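Local atomic coordinates of uncharacterized protein (Thermus thermophilus HB8, PDB entry 6SCE), a protein that serves as a Type III CRISPR defence nuclease that acts on DNA once it is activated by bound cyclic oligoadenylate. Residues A[317-322]-A[330-335]; A[304-309]-A[429-434]; A[293-298]-A[388-393]. All coordinates share one frame; numbering follows the deposited sequence.

Contact 1 of 3, residues A[317-322]-A[330-335]; sequences VYLLTT and RWAEAF. With nucleotides of chain B.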
loop_
_atom_site.group_PDB
_atom_site.type_symbol
_atom_site.label_atom_id
_atom_site.label_comp_id
_atom_site.label_asym_id
_atom_site.label_seq_id
_atom_site.Cartn_x
_atom_site.Cartn_y
_atom_site.Cartn_z
ATOM N N VAL A 317 -4.039 -9.427 -20.961
ATOM C CA VAL A 317 -3.308 -9.200 -19.743
ATOM C C VAL A 317 -3.139 -10.527 -19.036
ATOM O O VAL A 317 -4.051 -11.351 -19.000
ATOM C CB VAL A 317 -3.966 -8.121 -18.860
ATOM C CG1 VAL A 317 -5.364 -8.515 -18.428
ATOM C CG2 VAL A 317 -3.101 -7.843 -17.638
ATOM N N TYR A 318 -1.952 -10.745 -18.505
ATOM C CA TYR A 318 -1.654 -11.941 -17.745
ATOM C C TYR A 318 -1.339 -11.507 -16.338
ATOM O O TYR A 318 -0.442 -10.695 -16.168
ATOM C CB TYR A 318 -0.442 -12.645 -18.321
ATOM C CG TYR A 318 -0.686 -13.279 -19.684
ATOM C CD1 TYR A 318 -0.679 -12.511 -20.833
ATOM C CD2 TYR A 318 -0.890 -14.656 -19.809
ATOM C CE1 TYR A 318 -0.891 -13.088 -22.084
ATOM C CE2 TYR A 318 -1.114 -15.237 -21.046
ATOM C CZ TYR A 318 -1.116 -14.456 -22.182
ATOM O OH TYR A 318 -1.318 -15.029 -23.433
ATOM N N LEU A 319 -2.113 -11.995 -15.375
ATOM C CA LEU A 319 -2.056 -11.568 -13.990
ATOM C C LEU A 319 -1.728 -12.751 -13.098
ATOM O O LEU A 319 -2.442 -13.749 -13.123
ATOM C CB LEU A 319 -3.387 -10.945 -13.559
ATOM C CG LEU A 319 -3.877 -9.725 -14.315
ATOM C CD1 LEU A 319 -5.269 -9.306 -13.895
ATOM C CD2 LEU A 319 -2.874 -8.581 -14.131
ATOM N N LEU A 320 -0.642 -12.661 -12.327
ATOM C CA LEU A 320 -0.248 -13.705 -11.396
ATOM C C LEU A 320 -0.202 -13.194 -9.992
ATOM O O LEU A 320 0.307 -12.109 -9.750
ATOM C CB LEU A 320 1.139 -14.252 -11.760
ATOM C CG LEU A 320 1.309 -14.913 -13.120
ATOM C CD1 LEU A 320 2.747 -15.402 -13.332
ATOM C CD2 LEU A 320 0.345 -16.056 -13.278
ATOM N N THR A 321 -0.718 -13.966 -9.044
ATOM C CA THR A 321 -0.523 -13.640 -7.643
ATOM C C THR A 321 -0.716 -14.870 -6.755
ATOM O O THR A 321 -0.812 -15.993 -7.244
ATOM C CB THR A 321 -1.373 -12.431 -7.182
ATOM O OG1 THR A 321 -0.842 -11.936 -5.941
ATOM C CG2 THR A 321 -2.834 -12.781 -7.051
ATOM N N THR A 322 -0.704 -14.637 -5.460
ATOM C CA THR A 322 -0.760 -15.666 -4.469
ATOM C C THR A 322 -2.209 -15.847 -4.030
ATOM O O THR A 322 -3.077 -14.965 -4.177
ATOM C CB THR A 322 0.077 -15.294 -3.235
ATOM O OG1 THR A 322 -0.326 -13.994 -2.791
ATOM C CG2 THR A 322 1.539 -15.268 -3.572
ATOM N N ARG A 330 -9.274 -11.005 -8.277
ATOM C CA ARG A 330 -10.662 -11.006 -8.792
ATOM C C ARG A 330 -11.064 -9.607 -9.303
ATOM O O ARG A 330 -11.625 -9.448 -10.396
ATOM C CB ARG A 330 -11.619 -11.460 -7.682
ATOM C CG ARG A 330 -13.096 -11.480 -8.048
ATOM C CD ARG A 330 -13.933 -11.871 -6.826
ATOM N NE ARG A 330 -15.364 -11.968 -7.141
ATOM C CZ ARG A 330 -16.329 -12.191 -6.241
ATOM N NH1 ARG A 330 -16.041 -12.334 -4.955
ATOM N NH2 ARG A 330 -17.596 -12.254 -6.627
ATOM N N TRP A 331 -10.751 -8.573 -8.538
ATOM C CA TRP A 331 -11.116 -7.195 -8.907
ATOM C C TRP A 331 -10.324 -6.701 -10.104
ATOM O O TRP A 331 -10.837 -5.967 -10.934
ATOM C CB TRP A 331 -10.927 -6.239 -7.727
ATOM C CG TRP A 331 -11.751 -6.673 -6.564
ATOM C CD1 TRP A 331 -12.989 -7.232 -6.620
ATOM C CD2 TRP A 331 -11.392 -6.627 -5.184
ATOM N NE1 TRP A 331 -13.427 -7.530 -5.362
ATOM C CE2 TRP A 331 -12.467 -7.161 -4.459
ATOM C CE3 TRP A 331 -10.273 -6.175 -4.489
ATOM C CZ2 TRP A 331 -12.459 -7.254 -3.079
ATOM C CZ3 TRP A 331 -10.269 -6.274 -3.103
ATOM C CH2 TRP A 331 -11.345 -6.805 -2.423
ATOM N N ALA A 332 -9.058 -7.112 -10.183
ATOM C CA ALA A 332 -8.226 -6.740 -11.336
ATOM C C ALA A 332 -8.775 -7.396 -12.601
ATOM O O ALA A 332 -8.886 -6.755 -13.652
ATOM C CB ALA A 332 -6.779 -7.149 -11.128
ATOM N N GLU A 333 -9.090 -8.684 -12.500
ATOM C CA GLU A 333 -9.696 -9.399 -13.627
ATOM C C GLU A 333 -10.982 -8.700 -14.090
ATOM O O GLU A 333 -11.174 -8.492 -15.283
ATOM C CB GLU A 333 -9.958 -10.861 -13.246
ATOM C CG GLU A 333 -10.519 -11.690 -14.367
ATOM C CD GLU A 333 -10.840 -13.124 -13.944
ATOM O OE1 GLU A 333 -11.267 -13.329 -12.800
ATOM O OE2 GLU A 333 -10.694 -14.023 -14.790
ATOM N N ALA A 334 -11.839 -8.308 -13.147
ATOM C CA ALA A 334 -13.116 -7.679 -13.495
ATOM C C ALA A 334 -12.858 -6.330 -14.176
ATOM O O ALA A 334 -13.507 -5.969 -15.164
ATOM C CB ALA A 334 -13.962 -7.499 -12.261
ATOM N N PHE A 335 -11.874 -5.594 -13.659
ATOM C CA PHE A 335 -11.520 -4.325 -14.240
ATOM C C PHE A 335 -11.079 -4.450 -15.685
ATOM O O PHE A 335 -11.569 -3.703 -16.569
ATOM C CB PHE A 335 -10.432 -3.618 -13.442
ATOM C CG PHE A 335 -9.883 -2.428 -14.154
ATOM C CD1 PHE A 335 -10.623 -1.258 -14.215
ATOM C CD2 PHE A 335 -8.671 -2.499 -14.827
ATOM C CE1 PHE A 335 -10.138 -0.157 -14.904
ATOM C CE2 PHE A 335 -8.192 -1.399 -15.521
ATOM C CZ PHE A 335 -8.928 -0.225 -15.549
ATOM P P A B 3 9.334 -6.736 -1.122
ATOM O OP1 A B 3 10.056 -8.013 -1.516
ATOM O OP2 A B 3 10.041 -5.489 -1.579
ATOM O "O5'" A B 3 7.855 -6.783 -1.693
ATOM C "C5'" A B 3 6.816 -5.888 -1.270
ATOM C "C4'" A B 3 5.610 -6.178 -2.133
ATOM O "O4'" A B 3 5.133 -7.531 -1.870
ATOM C "C3'" A B 3 4.415 -5.255 -1.928
ATOM O "O3'" A B 3 4.010 -4.821 -3.212
ATOM C "C2'" A B 3 3.376 -6.174 -1.265
ATOM O "O2'" A B 3 2.039 -5.803 -1.516
ATOM C "C1'" A B 3 3.729 -7.512 -1.903
ATOM N N9 A B 3 3.263 -8.657 -1.155
ATOM C C8 A B 3 3.435 -8.880 0.190
ATOM N N7 A B 3 2.931 -10.036 0.573
ATOM C C5 A B 3 2.443 -10.606 -0.590
ATOM C C6 A B 3 1.807 -11.838 -0.839
ATOM N N6 A B 3 1.595 -12.747 0.109
ATOM N N1 A B 3 1.469 -12.106 -2.122
ATOM C C2 A B 3 1.729 -11.196 -3.068
ATOM N N3 A B 3 2.316 -9.997 -2.953
ATOM C C4 A B 3 2.650 -9.768 -1.668
#
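L319 and A332 meet through one methyl each: CD1 of L319 lies 3.8 Å from CB of A332, in a case that illustrates how a single leucine-alanine pair can form one part of a wider seam between a strand and the helix packed on it. Both side chains leave their backbones heading for the other segment, the leucine carrying its branch across the gap and the alanine offering only its CB. The leucine CG stands anti to its carbonyl carbon (chi1 -60°), and from there CD1 of L319 also lies 4.1 Å from the backbone N of E333, beside the alanine methyl. No hydrogen bond crosses, so the join is purely apolar. The E333 carboxylate turns its charge elsewhere, into salt bridges with R345 and with R337.

At the end of the strand the chemistry changes. T322 OG1 donates a hydrogen bond of 2.7 Å to N1 of A3 of chain B. Chi1 of 52° sets this hydroxyl between the backbone N and the carbonyl carbon, while CG2 packs beside the same base, 3.5 Å from N1. The preceding hydroxyl, T321 OG1, bonds to the carbonyl O of V298, joining this strand to the segment 293-298 beside it.

Strand 316-321 and helix 326-338 are the first two elements of a beta-alpha-beta unit completed by strand 342-347. L319 also packs on L329 and F336 of that helix, whereas Y318 and L320 touch helix 354-370, and A332 and F335 meet L431 of helix 425-432.

Contact 2 of 3, residues A[304-309]-A[429-434]; sequences PLYAAY and LALRGY. With nucleotides of chain B.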
loop_
_atom_site.group_PDB
_atom_site.type_symbol
_atom_site.label_atom_id
_atom_site.label_comp_id
_atom_site.label_asym_id
_atom_site.label_seq_id
_atom_site.Cartn_x
_atom_site.Cartn_y
_atom_site.Cartn_z
ATOM N N PRO A 304 0.203 1.225 -9.698
ATOM C CA PRO A 304 1.142 0.801 -10.724
ATOM C C PRO A 304 0.517 -0.037 -11.815
ATOM O O PRO A 304 0.866 0.082 -12.996
ATOM C CB PRO A 304 2.186 -0.001 -9.935
ATOM C CG PRO A 304 2.155 0.606 -8.558
ATOM C CD PRO A 304 0.695 0.938 -8.341
ATOM N N LEU A 305 -0.409 -0.904 -11.435
ATOM C CA LEU A 305 -1.120 -1.700 -12.407
ATOM C C LEU A 305 -1.981 -0.836 -13.311
ATOM O O LEU A 305 -2.075 -1.064 -14.515
ATOM C CB LEU A 305 -2.006 -2.712 -11.695
ATOM C CG LEU A 305 -2.691 -3.769 -12.576
ATOM C CD1 LEU A 305 -1.802 -4.456 -13.581
ATOM C CD2 LEU A 305 -3.290 -4.804 -11.633
ATOM N N TYR A 306 -2.612 0.159 -12.723
ATOM C CA TYR A 306 -3.426 1.089 -13.494
ATOM C C TYR A 306 -2.549 1.915 -14.468
ATOM O O TYR A 306 -2.914 2.113 -15.612
ATOM C CB TYR A 306 -4.182 1.997 -12.567
ATOM C CG TYR A 306 -5.209 2.847 -13.265
ATOM C CD1 TYR A 306 -6.180 2.266 -14.055
ATOM C CD2 TYR A 306 -5.230 4.210 -13.111
ATOM C CE1 TYR A 306 -7.142 3.017 -14.697
ATOM C CE2 TYR A 306 -6.198 4.984 -13.746
ATOM C CZ TYR A 306 -7.146 4.380 -14.537
ATOM O OH TYR A 306 -8.113 5.117 -15.180
ATOM N N ALA A 307 -1.399 2.388 -13.988
ATOM C CA ALA A 307 -0.467 3.092 -14.850
ATOM C C ALA A 307 -0.049 2.221 -15.997
ATOM O O ALA A 307 0.020 2.676 -17.138
ATOM C CB ALA A 307 0.752 3.558 -14.065
ATOM N N ALA A 308 0.233 0.958 -15.707
ATOM C CA ALA A 308 0.638 0.016 -16.748
ATOM C C ALA A 308 -0.451 -0.167 -17.807
ATOM O O ALA A 308 -0.154 -0.290 -19.002
ATOM C CB ALA A 308 1.020 -1.315 -16.139
ATOM N N TYR A 309 -1.694 -0.235 -17.356
ATOM C CA TYR A 309 -2.841 -0.287 -18.264
ATOM C C TYR A 309 -2.897 0.981 -19.156
ATOM O O TYR A 309 -3.070 0.875 -20.361
ATOM C CB TYR A 309 -4.125 -0.439 -17.456
ATOM C CG TYR A 309 -5.351 -0.112 -18.255
ATOM C CD1 TYR A 309 -5.777 -0.967 -19.250
ATOM C CD2 TYR A 309 -6.033 1.081 -18.062
ATOM C CE1 TYR A 309 -6.881 -0.654 -20.022
ATOM C CE2 TYR A 309 -7.150 1.397 -18.816
ATOM C CZ TYR A 309 -7.557 0.520 -19.801
ATOM O OH TYR A 309 -8.647 0.805 -20.575
ATOM N N LEU A 429 -10.440 2.976 -8.689
ATOM C CA LEU A 429 -11.146 2.419 -7.550
ATOM C C LEU A 429 -11.747 1.022 -7.832
ATOM O O LEU A 429 -11.723 0.159 -6.946
ATOM C CB LEU A 429 -12.243 3.391 -7.067
ATOM C CG LEU A 429 -11.773 4.563 -6.213
ATOM C CD1 LEU A 429 -12.855 5.635 -6.178
ATOM C CD2 LEU A 429 -11.413 4.141 -4.800
ATOM N N ALA A 430 -12.265 0.821 -9.042
ATOM C CA ALA A 430 -12.742 -0.485 -9.472
ATOM C C ALA A 430 -11.597 -1.503 -9.402
ATOM O O ALA A 430 -11.721 -2.595 -8.828
ATOM C CB ALA A 430 -13.298 -0.389 -10.878
ATOM N N LEU A 431 -10.440 -1.111 -9.930
ATOM C CA LEU A 431 -9.292 -2.011 -9.940
ATOM C C LEU A 431 -8.917 -2.402 -8.533
ATOM O O LEU A 431 -8.511 -3.530 -8.264
ATOM C CB LEU A 431 -8.113 -1.355 -10.673
ATOM C CG LEU A 431 -6.810 -2.134 -10.737
ATOM C CD1 LEU A 431 -7.003 -3.355 -11.616
ATOM C CD2 LEU A 431 -5.748 -1.204 -11.317
ATOM N N ARG A 432 -9.065 -1.456 -7.627
ATOM C CA ARG A 432 -8.793 -1.656 -6.235
ATOM C C ARG A 432 -9.818 -2.492 -5.500
ATOM O O ARG A 432 -9.518 -2.980 -4.442
ATOM C CB ARG A 432 -8.737 -0.313 -5.541
ATOM C CG ARG A 432 -8.501 -0.332 -4.041
ATOM C CD ARG A 432 -7.184 -1.006 -3.685
ATOM N NE ARG A 432 -7.016 -1.011 -2.246
ATOM C CZ ARG A 432 -7.682 -1.819 -1.417
ATOM N NH1 ARG A 432 -8.525 -2.751 -1.881
ATOM N NH2 ARG A 432 -7.477 -1.716 -0.130
ATOM N N GLY A 433 -11.007 -2.647 -6.050
ATOM C CA GLY A 433 -12.059 -3.402 -5.362
ATOM C C GLY A 433 -13.264 -2.605 -4.898
ATOM O O GLY A 433 -13.993 -3.054 -4.007
ATOM N N TYR A 434 -13.491 -1.428 -5.472
ATOM C CA TYR A 434 -14.616 -0.586 -5.037
ATOM C C TYR A 434 -15.406 -0.039 -6.218
ATOM O O TYR A 434 -14.832 0.318 -7.254
ATOM C CB TYR A 434 -14.115 0.588 -4.210
ATOM C CG TYR A 434 -13.619 0.187 -2.862
ATOM C CD1 TYR A 434 -12.361 -0.371 -2.711
ATOM C CD2 TYR A 434 -14.419 0.319 -1.733
ATOM C CE1 TYR A 434 -11.904 -0.772 -1.469
ATOM C CE2 TYR A 434 -13.961 -0.072 -0.484
ATOM C CZ TYR A 434 -12.698 -0.624 -0.364
ATOM O OH TYR A 434 -12.202 -1.020 0.856
ATOM P P A B 4 3.351 -3.381 -3.471
ATOM O OP1 A B 4 3.341 -2.584 -2.212
ATOM O OP2 A B 4 2.076 -3.528 -4.259
ATOM O "O5'" A B 4 4.507 -2.805 -4.412
ATOM C "C5'" A B 4 4.253 -1.575 -5.108
ATOM C "C4'" A B 4 5.577 -0.895 -5.360
ATOM O "O4'" A B 4 5.399 0.171 -6.337
ATOM C "C3'" A B 4 6.161 -0.241 -4.114
ATOM O "O3'" A B 4 7.584 -0.248 -4.048
ATOM C "C2'" A B 4 5.680 1.202 -4.287
ATOM O "O2'" A B 4 6.416 2.119 -3.509
ATOM C "C1'" A B 4 5.896 1.364 -5.781
ATOM N N9 A B 4 5.228 2.511 -6.378
ATOM C C8 A B 4 5.846 3.437 -7.180
ATOM N N7 A B 4 5.047 4.405 -7.548
ATOM C C5 A B 4 3.836 4.124 -6.924
ATOM C C6 A B 4 2.589 4.785 -6.914
ATOM N N6 A B 4 2.341 5.937 -7.545
ATOM N N1 A B 4 1.600 4.234 -6.164
ATOM C C2 A B 4 1.856 3.097 -5.503
ATOM N N3 A B 4 2.979 2.375 -5.457
ATOM C C4 A B 4 3.941 2.945 -6.197
#
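L431 puts its two methyls to work against helix 303-312: CD1 meets L305, while CD2 sits between L305 and Y306. CD2 of L431 is 3.8 Å from CB of Y306 and 3.7 Å from the backbone N of Y306, and CD1 of L431 lies 4.0 Å from CD2 of L305, the two leucines meeting at a slant. The fork reaches this far because CG of L431 stands anti to its own backbone N (chi1 178°), which stretches the side chain out from its helix. Y306 contributes its CB here and sends its ring beyond, where the hydroxyl is hydrogen-bonded to the backbone N of R424.

Helix 425-432 stops just past the contact in a Schellman motif: G433 has the positive phi (113°) that turns the chain, its N bonding to A430 O and the N of Y434 to L429 O. A side chain at the glycine's backbone angles would jam against the preceding carbonyl O.

One step further out, the N-terminal part of helix 303-312 faces the ligand. P304 sets the CG-CD edge of its ring over the face of the A4 base of chain B, CG 3.7 Å from N3 and CD 3.8 Å from C2. A glycine in its place would probably leave this face of the adenine without its apolar cover and let the base shift. A332 and F335 of helix 326-338 also touch L431, and F336 of that helix backs L305.

Contact 3 of 3, residues A[293-298]-A[388-393]; sequences LLLALV and LGLYLA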
loop_
_atom_site.group_PDB
_atom_site.type_symbol
_atom_site.label_atom_id
_atom_site.label_comp_id
_atom_site.label_asym_id
_atom_site.label_seq_id
_atom_site.Cartn_x
_atom_site.Cartn_y
_atom_site.Cartn_z
ATOM N N LEU A 293 0.408 -7.019 -25.152
ATOM C CA LEU A 293 0.264 -7.789 -23.934
ATOM C C LEU A 293 0.778 -6.993 -22.754
ATOM O O LEU A 293 1.763 -6.260 -22.878
ATOM C CB LEU A 293 1.153 -9.017 -23.976
ATOM C CG LEU A 293 0.649 -10.316 -24.544
ATOM C CD1 LEU A 293 0.141 -10.115 -25.940
ATOM C CD2 LEU A 293 1.786 -11.315 -24.519
ATOM N N LEU A 294 0.133 -7.186 -21.616
ATOM C CA LEU A 294 0.641 -6.694 -20.327
ATOM C C LEU A 294 0.767 -7.879 -19.394
ATOM O O LEU A 294 -0.193 -8.627 -19.194
ATOM C CB LEU A 294 -0.288 -5.664 -19.723
ATOM C CG LEU A 294 0.038 -5.148 -18.312
ATOM C CD1 LEU A 294 1.446 -4.558 -18.272
ATOM C CD2 LEU A 294 -0.993 -4.131 -17.870
ATOM N N LEU A 295 1.954 -8.045 -18.835
ATOM C CA LEU A 295 2.221 -9.030 -17.805
ATOM C C LEU A 295 2.458 -8.296 -16.487
ATOM O O LEU A 295 3.221 -7.345 -16.443
ATOM C CB LEU A 295 3.462 -9.833 -18.138
ATOM C CG LEU A 295 3.668 -10.276 -19.577
ATOM C CD1 LEU A 295 4.959 -11.073 -19.664
ATOM C CD2 LEU A 295 2.491 -11.057 -20.061
ATOM N N ALA A 296 1.791 -8.742 -15.433
ATOM C CA ALA A 296 1.912 -8.099 -14.137
ATOM C C ALA A 296 1.589 -9.046 -13.000
ATOM O O ALA A 296 0.824 -10.022 -13.180
ATOM C CB ALA A 296 0.980 -6.889 -14.061
ATOM N N LEU A 297 2.175 -8.758 -11.831
ATOM C CA LEU A 297 1.777 -9.381 -10.581
ATOM C C LEU A 297 0.624 -8.540 -10.018
ATOM O O LEU A 297 0.397 -7.419 -10.494
ATOM C CB LEU A 297 3.001 -9.465 -9.655
ATOM C CG LEU A 297 4.006 -10.210 -10.554
ATOM C CD1 LEU A 297 5.346 -9.553 -10.789
ATOM C CD2 LEU A 297 4.087 -11.694 -10.252
ATOM N N VAL A 298 -0.118 -9.081 -9.045
ATOM C CA VAL A 298 -1.147 -8.332 -8.355
ATOM C C VAL A 298 -0.782 -8.318 -6.883
ATOM O O VAL A 298 -0.474 -9.352 -6.283
ATOM C CB VAL A 298 -2.562 -8.903 -8.582
ATOM C CG1 VAL A 298 -3.588 -8.127 -7.762
ATOM C CG2 VAL A 298 -2.925 -8.818 -10.053
ATOM N N LEU A 388 11.163 -10.391 -9.677
ATOM C CA LEU A 388 12.353 -10.953 -10.316
ATOM C C LEU A 388 12.001 -12.146 -11.213
ATOM O O LEU A 388 12.584 -12.310 -12.281
ATOM C CB LEU A 388 13.400 -11.337 -9.301
ATOM C CG LEU A 388 14.087 -10.163 -8.610
ATOM C CD1 LEU A 388 15.131 -10.659 -7.628
ATOM C CD2 LEU A 388 14.720 -9.254 -9.624
ATOM N N GLY A 389 11.038 -12.954 -10.794
ATOM C CA GLY A 389 10.554 -14.051 -11.620
ATOM C C GLY A 389 10.006 -13.601 -12.936
ATOM O O GLY A 389 10.250 -14.204 -14.003
ATOM N N LEU A 390 9.264 -12.503 -12.875
ATOM C CA LEU A 390 8.723 -11.938 -14.083
ATOM C C LEU A 390 9.857 -11.414 -14.942
ATOM O O LEU A 390 9.870 -11.640 -16.133
ATOM C CB LEU A 390 7.707 -10.833 -13.769
ATOM C CG LEU A 390 7.272 -9.911 -14.923
ATOM C CD1 LEU A 390 6.808 -10.680 -16.124
ATOM C CD2 LEU A 390 6.121 -9.052 -14.440
ATOM N N TYR A 391 10.803 -10.696 -14.351
ATOM C CA TYR A 391 11.922 -10.176 -15.121
ATOM C C TYR A 391 12.690 -11.320 -15.814
ATOM O O TYR A 391 13.090 -11.187 -16.961
ATOM C CB TYR A 391 12.873 -9.393 -14.216
ATOM C CG TYR A 391 14.193 -9.118 -14.872
ATOM C CD1 TYR A 391 14.301 -8.189 -15.890
ATOM C CD2 TYR A 391 15.343 -9.766 -14.446
ATOM C CE1 TYR A 391 15.526 -7.931 -16.503
ATOM C CE2 TYR A 391 16.569 -9.516 -15.048
ATOM C CZ TYR A 391 16.655 -8.599 -16.072
ATOM O OH TYR A 391 17.902 -8.357 -16.645
ATOM N N LEU A 392 12.847 -12.444 -15.126
ATOM C CA LEU A 392 13.630 -13.570 -15.656
ATOM C C LEU A 392 12.901 -14.317 -16.775
ATOM O O LEU A 392 13.533 -15.064 -17.539
ATOM C CB LEU A 392 14.031 -14.529 -14.521
ATOM C CG LEU A 392 15.093 -13.951 -13.578
ATOM C CD1 LEU A 392 15.233 -14.776 -12.327
ATOM C CD2 LEU A 392 16.448 -13.801 -14.257
ATOM N N ALA A 393 11.598 -14.115 -16.870
ATOM C CA ALA A 393 10.800 -14.625 -17.985
ATOM C C ALA A 393 11.002 -13.830 -19.261
ATOM O O ALA A 393 10.651 -14.294 -20.338
ATOM C CB ALA A 393 9.331 -14.605 -17.633
#
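L390 is the side chain through which segment 388-393 touches segment 293-298, and it can be followed atom by atom. Its CB already has a neighbour, CD1 of L297 at 4.0 Å. CG then swings anti to the backbone N (chi1 166°), which carries the fork off the helix and onto the strand. From there the branches part. CD1 of L390 lies 4.0 Å from both CB and CD1 of L295, so that one methyl is served by both the root and the end of the opposing chain. CD2 comes down closer to the backbone: it is 3.9 Å from the carbonyl O of L295 and passes A296 at its CA.

The second branch also meets L297, where CD2 of L390 is 3.8 Å from CD1 of L297; the two side chains run past each other in opposite directions. Two conformers of L297 are deposited, which makes that half of the contact less certain than the half with L295. A296, between the two leucines, points its methyl away from the helix, as the alternation of a strand demands.

Over residues 388-393 the helix axis makes 153° with that of strand 293-297, within 30° of antiparallel. The helix shares this face of the sheet with helix 354-370, whose V365 touches L295 and whose L361 touches L390. Central parallel strands in the order 3-2-1-4-5, with helices on both faces, make this a Rossmann-like arrangement, consistent with the CARF domains that recognise cyclic oligoadenylate.

In the fold
All three contacts are buried and apolar, none is a surface contact, and no hydrogen bond crosses between the segments of any of them. Contacts 1 and 3 share one sheet, their strands 316-321 and 293-297 lying side by side, but they pack helices on its opposite faces. Contact 2 has no strand in its interface: it joins helix 303-312, which lies on the sheet, to helix 425-432, outside the sheet, and L431 CD1 comes 3.6 Å from A332 CA and so reaches contact 1. L305 CD1, 3.7 Å from A296 CB, links it back to the strand of contact 3. Ligand chemistry follows place: T322 hydrogen-bonds an adenine, while P304 packs on the next one.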